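Local coordinates for response regulator receiver protein (Pseudoalteromonas atlantica T6c, PDB 3KTO) that probably relays signals in transcriptional regulation as a CheY-like receiver domain, though perhaps without the usual aspartate phosphorylation, at residues A[10-15]-A[52-57]. Numbering follows the deposited sequence.
Sequences YLVDHQ and IGMIIE
Leu-11 and Ile-55, paired across two inner strands of the five-stranded parallel sheet, meet on one face of it, where CD1 of Leu-11 lies 3.4 Å from CG2 of Ile-55, tighter than ordinary van der Waals contact. Leu-11 places CG anti to its own N (chi1 171°), and the bend at chi2 swings CD1 into the hollow beside CB of Ile-55. Leu-22 of helix 16-26 covers both side chains. On the opposite face, Met-54, a selenomethionine, fits between Tyr-10 and Val-12: its CG rests 4.0 Å from CB of Tyr-10, near the plane of that ring, while the turn at chi3 (58°) brings CE within 3.8 Å of CG2 of Val-12. The strand axes diverge by just 10°, and four backbone hydrogen bonds set the register. The bond from Tyr-10 N to Gly-53 O is the longest, at 3.2 Å, whereas Glu-57 N reaches Val-12 O at 3.0 Å. Where strand 10-12 has ended, CG of Asp-13 lies 3.8 Å from CB of Glu-57, and CG of Glu-57 meets the His-14 ring at its edge, in plane. OD1 of Asp-13 closes an Asx turn by accepting from Gln-15 N at 2.7 Å. Lys-109 NZ forms salt bridges to Asp-13 OD2 and Glu-57 OE1, bridging the two carboxylates, and Glu-57 OE2 accepts from His-59 N. Asp-13 and Lys-109 match the acid and lysine of CheY-like active sites, but Glu-57 stands at the usual phosphoacceptor position and His-14 where a second acid is common: a receiver-like pocket that probably departs from conventional phosphotransfer.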
loop_
_atom_site.group_PDB
_atom_site.type_symbol
_atom_site.label_atom_id
_atom_site.label_comp_id
_atom_site.label_asym_id
_atom_site.label_seq_id
_atom_site.Cartn_x
_atom_site.Cartn_y
_atom_site.Cartn_z
ATOM N N TYR A 10 5.632 -16.444 15.141
ATOM C CA TYR A 10 5.689 -15.003 15.306
ATOM C C TYR A 10 5.541 -14.289 13.972
ATOM O O TYR A 10 6.246 -14.608 13.007
ATOM C CB TYR A 10 7.023 -14.589 15.937
ATOM C CG TYR A 10 7.266 -15.145 17.323
ATOM C CD1 TYR A 10 6.359 -14.915 18.356
ATOM C CD2 TYR A 10 8.413 -15.887 17.605
ATOM C CE1 TYR A 10 6.587 -15.411 19.640
ATOM C CE2 TYR A 10 8.653 -16.388 18.884
ATOM C CZ TYR A 10 7.733 -16.144 19.897
ATOM O OH TYR A 10 7.962 -16.636 21.163
ATOM N N LEU A 11 4.628 -13.324 13.926
ATOM C CA LEU A 11 4.413 -12.523 12.729
ATOM C C LEU A 11 4.872 -11.093 13.019
ATOM O O LEU A 11 4.400 -10.458 13.957
ATOM C CB LEU A 11 2.933 -12.521 12.327
ATOM C CG LEU A 11 2.520 -11.541 11.215
ATOM C CD1 LEU A 11 3.337 -11.785 9.952
ATOM C CD2 LEU A 11 1.040 -11.697 10.916
ATOM N N VAL A 12 5.823 -10.600 12.231
ATOM C CA VAL A 12 6.319 -9.237 12.395
ATOM C C VAL A 12 5.947 -8.501 11.103
ATOM O O VAL A 12 6.477 -8.791 10.029
ATOM C CB VAL A 12 7.846 -9.223 12.604
ATOM C CG1 VAL A 12 8.302 -7.846 13.033
ATOM C CG2 VAL A 12 8.239 -10.246 13.654
ATOM N N ASP A 13 5.020 -7.559 11.223
ATOM C CA ASP A 13 4.524 -6.809 10.080
ATOM C C ASP A 13 3.929 -5.520 10.639
ATOM O O ASP A 13 3.101 -5.569 11.547
ATOM C CB ASP A 13 3.435 -7.643 9.381
ATOM C CG ASP A 13 2.947 -7.022 8.084
ATOM O OD1 ASP A 13 2.882 -5.781 7.997
ATOM O OD2 ASP A 13 2.605 -7.784 7.154
ATOM N N HIS A 14 4.344 -4.379 10.100
ATOM C CA HIS A 14 3.852 -3.082 10.566
ATOM C C HIS A 14 2.448 -2.732 10.060
ATOM O O HIS A 14 1.861 -1.735 10.480
ATOM C CB HIS A 14 4.812 -1.978 10.141
ATOM C CG HIS A 14 4.934 -1.836 8.658
ATOM N ND1 HIS A 14 5.532 -2.792 7.871
ATOM C CD2 HIS A 14 4.479 -0.883 7.812
ATOM C CE1 HIS A 14 5.443 -2.434 6.601
ATOM N NE2 HIS A 14 4.807 -1.279 6.539
ATOM N N GLN A 15 1.915 -3.541 9.151
ATOM C CA GLN A 15 0.586 -3.285 8.617
ATOM C C GLN A 15 -0.494 -3.933 9.480
ATOM O O GLN A 15 -0.599 -5.158 9.542
ATOM C CB GLN A 15 0.484 -3.800 7.183
ATOM C CG GLN A 15 1.207 -2.929 6.163
ATOM C CD GLN A 15 0.596 -1.537 6.050
ATOM O OE1 GLN A 15 -0.626 -1.385 5.987
ATOM N NE2 GLN A 15 1.446 -0.517 6.009
ATOM N N ILE A 52 7.866 -22.304 16.601
ATOM C CA ILE A 52 8.340 -23.206 15.565
ATOM C C ILE A 52 8.656 -22.475 14.263
ATOM O O ILE A 52 9.350 -23.013 13.409
ATOM C CB ILE A 52 7.301 -24.310 15.271
ATOM C CG1 ILE A 52 6.005 -23.683 14.755
ATOM C CG2 ILE A 52 7.022 -25.108 16.543
ATOM C CD1 ILE A 52 5.004 -24.675 14.218
ATOM N N GLY A 53 8.150 -21.251 14.108
ATOM C CA GLY A 53 8.423 -20.508 12.887
ATOM C C GLY A 53 8.164 -19.014 12.972
ATOM O O GLY A 53 7.741 -18.504 14.012
HETATM N N MSE A 54 8.430 -18.311 11.873
HETATM C CA MSE A 54 8.220 -16.871 11.807
HETATM C C MSE A 54 7.770 -16.414 10.417
HETATM O O MSE A 54 8.044 -17.063 9.412
HETATM C CB MSE A 54 9.504 -16.111 12.181
HETATM C CG MSE A 54 9.882 -16.171 13.667
HETATM SE SE MSE A 54 11.324 -14.954 14.166
HETATM C CE MSE A 54 10.504 -13.343 13.618
ATOM N N ILE A 55 7.067 -15.290 10.387
ATOM C CA ILE A 55 6.598 -14.675 9.148
ATOM C C ILE A 55 7.010 -13.225 9.328
ATOM O O ILE A 55 6.667 -12.590 10.336
ATOM C CB ILE A 55 5.084 -14.769 8.991
ATOM C CG1 ILE A 55 4.667 -16.243 8.959
ATOM C CG2 ILE A 55 4.653 -14.042 7.713
ATOM C CD1 ILE A 55 3.175 -16.471 8.713
ATOM N N ILE A 56 7.768 -12.707 8.368
ATOM C CA ILE A 56 8.270 -11.347 8.477
ATOM C C ILE A 56 8.098 -10.554 7.188
ATOM O O ILE A 56 8.401 -11.047 6.098
ATOM C CB ILE A 56 9.775 -11.365 8.849
ATOM C CG1 ILE A 56 10.005 -12.227 10.100
ATOM C CG2 ILE A 56 10.284 -9.960 9.082
ATOM C CD1 ILE A 56 11.497 -12.347 10.491
ATOM N N GLU A 57 7.599 -9.329 7.336
ATOM C CA GLU A 57 7.412 -8.404 6.224
ATOM C C GLU A 57 8.825 -7.914 5.934
ATOM O O GLU A 57 9.538 -7.476 6.840
ATOM C CB GLU A 57 6.500 -7.243 6.653
ATOM C CG GLU A 57 6.681 -5.917 5.897
ATOM C CD GLU A 57 6.404 -6.008 4.407
ATOM O OE1 GLU A 57 5.279 -6.398 4.017
ATOM O OE2 GLU A 57 7.318 -5.678 3.620
#